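Local coordinates for protein ALDH21) (Physcomitrella patens subsp. patens, PDB 5MZ5) that oxidises succinic semialdehyde with NADP(+) as the hydride acceptor, as a lower-plant member of the aldehyde dehydrogenase family, at residues P90-M95 with E232-G237; I118-T123 with D132-V137; D373-A378 with T399-V404. All blocks are in the same frame, centred on the assembly; numbering follows the deposited sequence.

How the contacts relate
The three contacts lie apart in one aldehyde dehydrogenase chain, and none touches another. Contact 2 is nested in sequence inside the long loop closed by contact 1, their centres about 30 Å apart, whereas contact 3 follows both along the chain. Contacts 1 and 3 lie on opposite sides of the chain's centre, with about 52 Å between their centres. Contact 2 is the one near the active site: the side chain of Glu-136 is about 6 Å from that of Arg-139 and about 8 Å from that of Asn-189, both of which bind succinate in the ligand-bound protein. Contacts 1 and 3 join helices to a loop and a strand away from these sites.

Contact 1: residues P90-M95 with E232-G237; sequences PAMAAM and EELPLG
The pyrrolidine ring of Pro-235 packs against Ala-91 and Met-92 of helix 75-94 and against Met-95, just past the helix end. Its CD atom meets two sulfurs, with Met-95 SD at 3.7 Å and Met-92 SD at 3.8 Å, while the CB of Ala-91 lies 4.0 Å from Pro-235 CB at another corner of the ring. Met-92 reaches the proline at a slant through a folded chain, bent at both chi2 (-67°) and chi3 (-84°); the same sulfur also stands 4.1 Å from Leu-234 CD1. Met-95 is straighter, with a trans chi2 of 174° and a bend only at chi3, which carries its CE past the ring to the backbone, 3.4 Å from Glu-233 O. The acidic end of Glu-233 turns elsewhere and forms a salt bridge with Lys-106 of helix 97-113, as does Glu-232. Met-95 also touches that helix through Arg-100 and Val-103, so the methionine sits where helix 97-113, the end of helix 75-94 and the loop meet. The loop leads into strand 239-241, an outermost strand, within this chain, of the Rossmann-type sheet. Across the two segments the contact is carried by van der Waals packing of thioether, methyl and proline groups, which suggests that close fit, not polar pairing, holds them together, the charges of the loop being met at Lys-106.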
loop_
_atom_site.group_PDB
_atom_site.type_symbol
_atom_site.label_atom_id
_atom_site.label_comp_id
_atom_site.label_asym_id
_atom_site.label_seq_id
_atom_site.Cartn_x
_atom_site.Cartn_y
_atom_site.Cartn_z
ATOM N N PRO A 90 20.479 -4.417 20.314
ATOM C CA PRO A 90 21.162 -3.592 19.289
ATOM C C PRO A 90 21.731 -4.384 18.105
ATOM O O PRO A 90 21.573 -3.943 16.969
ATOM C CB PRO A 90 22.253 -2.853 20.081
ATOM C CG PRO A 90 21.766 -2.892 21.521
ATOM C CD PRO A 90 21.104 -4.221 21.645
ATOM N N ALA A 91 22.364 -5.555 18.350
ATOM C CA ALA A 91 22.890 -6.372 17.245
ATOM C C ALA A 91 21.758 -6.982 16.393
ATOM O O ALA A 91 21.922 -7.120 15.189
ATOM C CB ALA A 91 23.830 -7.454 17.756
ATOM N N MET A 92 20.609 -7.301 17.015
ATOM C CA MET A 92 19.420 -7.816 16.318
ATOM C C MET A 92 18.890 -6.720 15.370
ATOM O O MET A 92 18.648 -6.990 14.193
ATOM C CB MET A 92 18.320 -8.206 17.327
ATOM C CG MET A 92 18.547 -9.537 18.024
ATOM S SD MET A 92 18.440 -10.902 16.871
ATOM C CE MET A 92 16.724 -11.168 16.807
ATOM N N ALA A 93 18.788 -5.467 15.888
ATOM C CA ALA A 93 18.326 -4.278 15.163
ATOM C C ALA A 93 19.303 -3.824 14.055
ATOM O O ALA A 93 18.858 -3.215 13.091
ATOM C CB ALA A 93 18.055 -3.144 16.147
ATOM N N ALA A 94 20.611 -4.145 14.173
ATOM C CA ALA A 94 21.661 -3.801 13.198
ATOM C C ALA A 94 21.848 -4.860 12.083
ATOM O O ALA A 94 22.561 -4.600 11.123
ATOM C CB ALA A 94 22.997 -3.539 13.906
ATOM N N MET A 95 21.243 -6.047 12.213
ATOM C CA MET A 95 21.336 -7.075 11.169
ATOM C C MET A 95 20.764 -6.524 9.845
ATOM O O MET A 95 19.748 -5.807 9.847
ATOM C CB MET A 95 20.472 -8.288 11.544
ATOM C CG MET A 95 21.047 -9.149 12.644
ATOM S SD MET A 95 19.875 -10.422 13.126
ATOM C CE MET A 95 20.197 -11.691 11.860
ATOM N N GLU A 232 24.780 -19.127 12.705
ATOM C CA GLU A 232 25.835 -18.145 12.963
ATOM C C GLU A 232 25.395 -16.687 12.772
ATOM O O GLU A 232 25.867 -15.832 13.520
ATOM C CB GLU A 232 27.106 -18.462 12.145
ATOM C CG GLU A 232 26.899 -18.546 10.631
ATOM C CD GLU A 232 26.621 -19.918 10.032
ATOM O OE1 GLU A 232 25.664 -20.598 10.472
ATOM O OE2 GLU A 232 27.344 -20.292 9.081
ATOM N N GLU A 233 24.494 -16.410 11.791
ATOM C CA GLU A 233 23.945 -15.076 11.488
ATOM C C GLU A 233 23.155 -14.493 12.665
ATOM O O GLU A 233 23.064 -13.272 12.796
ATOM C CB GLU A 233 23.004 -15.123 10.268
ATOM C CG GLU A 233 23.684 -15.277 8.919
ATOM C CD GLU A 233 23.831 -16.691 8.398
ATOM O OE1 GLU A 233 23.889 -17.639 9.216
ATOM O OE2 GLU A 233 23.934 -16.845 7.160
ATOM N N LEU A 234 22.566 -15.361 13.498
ATOM C CA LEU A 234 21.763 -14.936 14.634
ATOM C C LEU A 234 22.648 -14.534 15.817
ATOM O O LEU A 234 23.404 -15.367 16.303
ATOM C CB LEU A 234 20.739 -16.033 14.990
ATOM C CG LEU A 234 19.478 -15.605 15.741
ATOM C CD1 LEU A 234 18.658 -14.568 14.946
ATOM C CD2 LEU A 234 18.635 -16.821 16.071
ATOM N N PRO A 235 22.634 -13.240 16.241
ATOM C CA PRO A 235 23.505 -12.807 17.357
ATOM C C PRO A 235 23.350 -13.623 18.646
ATOM O O PRO A 235 22.273 -14.138 18.921
ATOM C CB PRO A 235 23.097 -11.342 17.580
ATOM C CG PRO A 235 22.523 -10.900 16.261
ATOM C CD PRO A 235 21.818 -12.113 15.738
ATOM N N LEU A 236 24.430 -13.720 19.437
ATOM C CA LEU A 236 24.418 -14.421 20.723
ATOM C C LEU A 236 23.458 -13.717 21.697
ATOM O O LEU A 236 23.488 -12.493 21.823
ATOM C CB LEU A 236 25.834 -14.479 21.299
ATOM C CG LEU A 236 26.034 -15.415 22.482
ATOM C CD1 LEU A 236 26.066 -16.882 22.016
ATOM C CD2 LEU A 236 27.308 -15.037 23.251
ATOM N N GLY A 237 22.580 -14.494 22.314
ATOM C CA GLY A 237 21.570 -13.978 23.233
ATOM C C GLY A 237 20.274 -13.535 22.585
ATOM O O GLY A 237 19.385 -13.049 23.284
#

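Contact 2: residues I118-T123 with D132-V137; sequences IAQTLT and DARGEV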
loop_
_atom_site.group_PDB
_atom_site.type_symbol
_atom_site.label_atom_id
_atom_site.label_comp_id
_atom_site.label_asym_id
_atom_site.label_seq_id
_atom_site.Cartn_x
_atom_site.Cartn_y
_atom_site.Cartn_z
ATOM N N ILE A 118 10.495 -34.622 13.412
ATOM C CA ILE A 118 9.714 -33.552 14.048
ATOM C C ILE A 118 8.240 -33.973 14.158
ATOM O O ILE A 118 7.654 -33.833 15.235
ATOM C CB ILE A 118 9.933 -32.182 13.359
ATOM C CG1 ILE A 118 11.396 -31.715 13.531
ATOM C CG2 ILE A 118 8.980 -31.121 13.924
ATOM C CD1 ILE A 118 11.833 -30.657 12.521
ATOM N N ALA A 119 7.672 -34.548 13.070
ATOM C CA ALA A 119 6.293 -35.053 13.046
ATOM C C ALA A 119 6.069 -36.146 14.116
ATOM O O ALA A 119 5.072 -36.087 14.843
ATOM C CB ALA A 119 5.933 -35.576 11.662
ATOM N N GLN A 120 7.014 -37.097 14.232
ATOM C CA GLN A 120 6.951 -38.183 15.218
ATOM C C GLN A 120 6.981 -37.648 16.658
ATOM O O GLN A 120 6.199 -38.100 17.481
ATOM C CB GLN A 120 8.068 -39.228 14.992
ATOM C CG GLN A 120 7.862 -40.115 13.744
ATOM C CD GLN A 120 6.685 -41.058 13.840
ATOM O OE1 GLN A 120 6.345 -41.568 14.913
ATOM N NE2 GLN A 120 6.045 -41.330 12.710
ATOM N N THR A 121 7.853 -36.653 16.930
ATOM C CA THR A 121 7.992 -35.977 18.223
ATOM C C THR A 121 6.704 -35.236 18.566
ATOM O O THR A 121 6.286 -35.265 19.718
ATOM C CB THR A 121 9.206 -35.028 18.199
ATOM O OG1 THR A 121 10.378 -35.786 17.909
ATOM C CG2 THR A 121 9.399 -34.289 19.513
ATOM N N LEU A 122 6.094 -34.567 17.563
ATOM C CA LEU A 122 4.837 -33.839 17.682
ATOM C C LEU A 122 3.708 -34.750 18.094
ATOM O O LEU A 122 3.008 -34.439 19.045
ATOM C CB LEU A 122 4.480 -33.177 16.354
ATOM C CG LEU A 122 4.675 -31.699 16.223
ATOM C CD1 LEU A 122 4.255 -31.252 14.835
ATOM C CD2 LEU A 122 3.845 -30.930 17.275
ATOM N N THR A 123 3.519 -35.871 17.381
ATOM C CA THR A 123 2.489 -36.870 17.690
ATOM C C THR A 123 2.677 -37.426 19.109
ATOM O O THR A 123 1.717 -37.527 19.871
ATOM C CB THR A 123 2.501 -37.962 16.614
ATOM O OG1 THR A 123 1.912 -37.392 15.460
ATOM C CG2 THR A 123 1.705 -39.224 17.023
ATOM N N ASP A 132 -1.945 -35.520 10.954
ATOM C CA ASP A 132 -2.119 -34.126 11.402
ATOM C C ASP A 132 -0.791 -33.497 11.806
ATOM O O ASP A 132 -0.569 -32.324 11.510
ATOM C CB ASP A 132 -3.126 -34.029 12.568
ATOM C CG ASP A 132 -4.542 -34.461 12.225
ATOM O OD1 ASP A 132 -4.899 -34.435 11.020
ATOM O OD2 ASP A 132 -5.311 -34.776 13.164
ATOM N N ALA A 133 0.093 -34.283 12.484
ATOM C CA ALA A 133 1.427 -33.850 12.903
ATOM C C ALA A 133 2.273 -33.452 11.684
ATOM O O ALA A 133 2.927 -32.424 11.743
ATOM C CB ALA A 133 2.113 -34.946 13.696
ATOM N N ARG A 134 2.205 -34.233 10.576
ATOM C CA ARG A 134 2.907 -33.961 9.299
ATOM C C ARG A 134 2.372 -32.685 8.672
ATOM O O ARG A 134 3.168 -31.868 8.209
ATOM C CB ARG A 134 2.797 -35.141 8.313
ATOM C CG ARG A 134 3.625 -36.346 8.759
ATOM C CD ARG A 134 3.714 -37.406 7.682
ATOM N NE ARG A 134 4.272 -38.648 8.219
ATOM C CZ ARG A 134 3.611 -39.800 8.288
ATOM N NH1 ARG A 134 2.374 -39.895 7.816
ATOM N NH2 ARG A 134 4.186 -40.869 8.820
ATOM N N GLY A 135 1.040 -32.499 8.735
ATOM C CA GLY A 135 0.354 -31.292 8.269
ATOM C C GLY A 135 0.833 -30.066 9.037
ATOM O O GLY A 135 1.052 -29.008 8.442
ATOM N N GLU A 136 1.066 -30.216 10.357
ATOM C CA GLU A 136 1.573 -29.141 11.219
ATOM C C GLU A 136 3.033 -28.753 10.895
ATOM O O GLU A 136 3.373 -27.570 11.000
ATOM C CB GLU A 136 1.388 -29.463 12.706
ATOM C CG GLU A 136 1.888 -28.351 13.612
ATOM C CD GLU A 136 1.630 -28.440 15.101
ATOM O OE1 GLU A 136 2.130 -27.561 15.829
ATOM O OE2 GLU A 136 0.962 -29.395 15.550
ATOM N N VAL A 137 3.884 -29.745 10.521
ATOM C CA VAL A 137 5.280 -29.492 10.146
ATOM C C VAL A 137 5.320 -28.723 8.787
ATOM O O VAL A 137 6.028 -27.729 8.686
ATOM C CB VAL A 137 6.197 -30.754 10.207
ATOM C CG1 VAL A 137 7.656 -30.390 9.951
ATOM C CG2 VAL A 137 6.073 -31.453 11.571
#
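Leu-122 projects from helix 115-126 into a groove formed by Ala-133, Glu-136 and Val-137 of the following helix, 130-151. Leu-122 CD1 lies 3.7 Å from Val-137 CG2. The same CD1 of Leu-122 is 3.6 Å from Ala-133 O, while CD2 rests against the carboxylate of Glu-136. Val-137 uses the same methyl, CG2, against Ile-118 CG2 at 3.8 Å and against Ala-119, so that one branch of the valine serves three residues of the opposing helix. Ala-133 brings its CB close to the backbone, 3.4 Å from Ala-119 O, and Ala-133 CB is closer still, 3.0 Å, to Thr-123 OG1, a hydroxyl bonded to Lys-128 O. These are successive helices of the aldehyde dehydrogenase fold, joined by the short loop 127-129 and crossing steeply; small residues at the crossing let segments 118-123 and 132-137 approach to 8.4 Å between their axes at an angle of 124°, with the CA atoms of Ala-119 and Ala-133 5.0 Å apart. On the flank, Ala-119 CB packs on the aliphatic part of Arg-134, 3.8 Å from its CG, and the guanidinium is held by salt bridges to Glu-116 and Glu-355. Glu-136 runs fully extended, its CG trans to the backbone N (chi1 -179°), which carries the carboxylate past Leu-122 to Lys-128 and to the amide N-H groups of Leu-192 and Asn-193 at the start of helix 193-205. With an alanine here, Lys-128 would probably lose its salt-bridge mate, those two amides their acceptor, and the methyls of Leu-122 much of the side chain they pack against.

Contact 3: residues D373-A378 with T399-V404; sequences DWVKEA and TVIEDV
Ile-401 points its CD1 from strand 395-402 into the notch between Val-375 and Ala-378 on helix 365-380, 4.0 Å from Ala-378 CB and 4.1 Å from Val-375 CG1. The side chain is turned away from a staggered position at chi1 (-28°) but is extended at chi2, which sends the terminal methyl outward to the helix. Val-375 lies across it obliquely and presents both branches to that methyl, CG2 being only slightly farther away than CG1. The conformation of Val-375 places CG1 trans to its backbone N (chi1 165°), and this branch also comes within 4.2 Å of Thr-399 CG2. The hydroxyl of Thr-399, by contrast, bonds to Glu-397 O, leaving its methyl for the apolar side. At the other end Val-404, just beyond the strand, straddles the small side chain of Ala-378: its CG1 and CG2 both lie 3.9 Å from Ala-378 CB. Strands 395-402 and 419-425 pair in parallel, and Val-419 and Leu-421 of the latter extend the same apolar floor beneath Val-375, Ile-401 and Val-404. Thr-399, Ile-401 and Val-404 face the helix, whereas Glu-402 reaches Lys-337 and Tyr-333. The axes of helix segment 373-378 and strand segment 399-402 run 10.2 Å apart at 25°, a near-parallel alignment with small and branched aliphatic side chains filling the interface, as is characteristic of a helix layered on a sheet in an alpha/beta domain.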
loop_
_atom_site.group_PDB
_atom_site.type_symbol
_atom_site.label_atom_id
_atom_site.label_comp_id
_atom_site.label_asym_id
_atom_site.label_seq_id
_atom_site.Cartn_x
_atom_site.Cartn_y
_atom_site.Cartn_z
ATOM N N ASP A 373 -18.205 -34.688 31.133
ATOM C CA ASP A 373 -19.113 -34.031 32.081
ATOM C C ASP A 373 -20.032 -33.049 31.350
ATOM O O ASP A 373 -21.239 -33.031 31.597
ATOM C CB ASP A 373 -18.325 -33.278 33.180
ATOM C CG ASP A 373 -17.548 -34.116 34.177
ATOM O OD1 ASP A 373 -17.855 -35.332 34.311
ATOM O OD2 ASP A 373 -16.628 -33.558 34.832
ATOM N N TRP A 374 -19.451 -32.232 30.443
ATOM C CA TRP A 374 -20.207 -31.254 29.664
ATOM C C TRP A 374 -21.176 -31.920 28.706
ATOM O O TRP A 374 -22.269 -31.401 28.518
ATOM C CB TRP A 374 -19.285 -30.244 28.968
ATOM C CG TRP A 374 -18.697 -29.231 29.909
ATOM C CD1 TRP A 374 -18.756 -29.238 31.276
ATOM C CD2 TRP A 374 -17.952 -28.065 29.546
ATOM N NE1 TRP A 374 -18.092 -28.149 31.785
ATOM C CE2 TRP A 374 -17.584 -27.411 30.746
ATOM C CE3 TRP A 374 -17.531 -27.515 28.316
ATOM C CZ2 TRP A 374 -16.865 -26.212 30.754
ATOM C CZ3 TRP A 374 -16.800 -26.338 28.330
ATOM C CH2 TRP A 374 -16.456 -25.713 29.537
ATOM N N VAL A 375 -20.815 -33.096 28.154
ATOM C CA VAL A 375 -21.703 -33.869 27.273
ATOM C C VAL A 375 -22.915 -34.366 28.096
ATOM O O VAL A 375 -24.062 -34.181 27.664
ATOM C CB VAL A 375 -20.947 -35.008 26.523
ATOM C CG1 VAL A 375 -21.907 -36.021 25.900
ATOM C CG2 VAL A 375 -19.993 -34.443 25.469
ATOM N N LYS A 376 -22.660 -34.970 29.284
ATOM C CA LYS A 376 -23.714 -35.468 30.173
ATOM C C LYS A 376 -24.635 -34.321 30.619
ATOM O O LYS A 376 -25.855 -34.462 30.569
ATOM C CB LYS A 376 -23.134 -36.220 31.389
ATOM C CG LYS A 376 -22.526 -37.578 31.047
ATOM C CD LYS A 376 -22.304 -38.422 32.282
ATOM C CE LYS A 376 -21.000 -39.179 32.289
ATOM N NZ LYS A 376 -19.900 -38.365 32.889
ATOM N N GLU A 377 -24.048 -33.169 30.982
ATOM C CA GLU A 377 -24.798 -31.984 31.385
ATOM C C GLU A 377 -25.695 -31.477 30.236
ATOM O O GLU A 377 -26.848 -31.129 30.488
ATOM C CB GLU A 377 -23.841 -30.889 31.869
ATOM C CG GLU A 377 -24.519 -29.638 32.409
ATOM C CD GLU A 377 -23.807 -28.327 32.124
ATOM O OE1 GLU A 377 -22.578 -28.351 31.880
ATOM O OE2 GLU A 377 -24.475 -27.270 32.168
ATOM N N ALA A 378 -25.175 -31.472 28.983
ATOM C CA ALA A 378 -25.905 -31.043 27.785
ATOM C C ALA A 378 -27.142 -31.916 27.558
ATOM O O ALA A 378 -28.217 -31.374 27.286
ATOM C CB ALA A 378 -24.993 -31.074 26.564
ATOM N N THR A 399 -18.537 -36.850 19.068
ATOM C CA THR A 399 -19.892 -36.637 19.555
ATOM C C THR A 399 -20.645 -35.570 18.785
ATOM O O THR A 399 -20.064 -34.560 18.407
ATOM C CB THR A 399 -19.808 -36.268 21.056
ATOM O OG1 THR A 399 -19.000 -37.221 21.747
ATOM C CG2 THR A 399 -21.165 -36.156 21.730
ATOM N N VAL A 400 -21.959 -35.789 18.604
ATOM C CA VAL A 400 -22.922 -34.856 18.003
ATOM C C VAL A 400 -24.150 -34.795 18.918
ATOM O O VAL A 400 -24.738 -35.819 19.228
ATOM C CB VAL A 400 -23.316 -35.148 16.524
ATOM C CG1 VAL A 400 -24.182 -34.017 15.957
ATOM C CG2 VAL A 400 -22.080 -35.356 15.651
ATOM N N ILE A 401 -24.499 -33.594 19.373
ATOM C CA ILE A 401 -25.651 -33.364 20.247
ATOM C C ILE A 401 -26.554 -32.320 19.595
ATOM O O ILE A 401 -26.090 -31.260 19.181
ATOM C CB ILE A 401 -25.302 -32.990 21.721
ATOM C CG1 ILE A 401 -23.935 -33.567 22.185
ATOM C CG2 ILE A 401 -26.456 -33.402 22.660
ATOM C CD1 ILE A 401 -23.384 -32.997 23.504
ATOM N N GLU A 402 -27.839 -32.631 19.538
ATOM C CA GLU A 402 -28.879 -31.815 18.941
ATOM C C GLU A 402 -29.655 -31.016 20.000
ATOM O O GLU A 402 -29.941 -31.531 21.077
ATOM C CB GLU A 402 -29.810 -32.749 18.151
ATOM C CG GLU A 402 -31.028 -32.122 17.510
ATOM C CD GLU A 402 -31.834 -33.173 16.773
ATOM O OE1 GLU A 402 -32.610 -33.912 17.427
ATOM O OE2 GLU A 402 -31.603 -33.328 15.554
ATOM N N ASP A 403 -29.960 -29.736 19.680
ATOM C CA ASP A 403 -30.755 -28.790 20.484
ATOM C C ASP A 403 -30.285 -28.632 21.949
ATOM O O ASP A 403 -31.085 -28.717 22.888
ATOM C CB ASP A 403 -32.262 -29.141 20.407
ATOM C CG ASP A 403 -32.820 -29.109 18.991
ATOM O OD1 ASP A 403 -32.298 -28.315 18.155
ATOM O OD2 ASP A 403 -33.767 -29.885 18.708
ATOM N N VAL A 404 -28.989 -28.358 22.127
ATOM C CA VAL A 404 -28.418 -28.108 23.448
ATOM C C VAL A 404 -28.818 -26.668 23.860
ATOM O O VAL A 404 -28.574 -25.732 23.091
ATOM C CB VAL A 404 -26.885 -28.339 23.469
ATOM C CG1 VAL A 404 -26.264 -27.857 24.778
ATOM C CG2 VAL A 404 -26.556 -29.807 23.229
#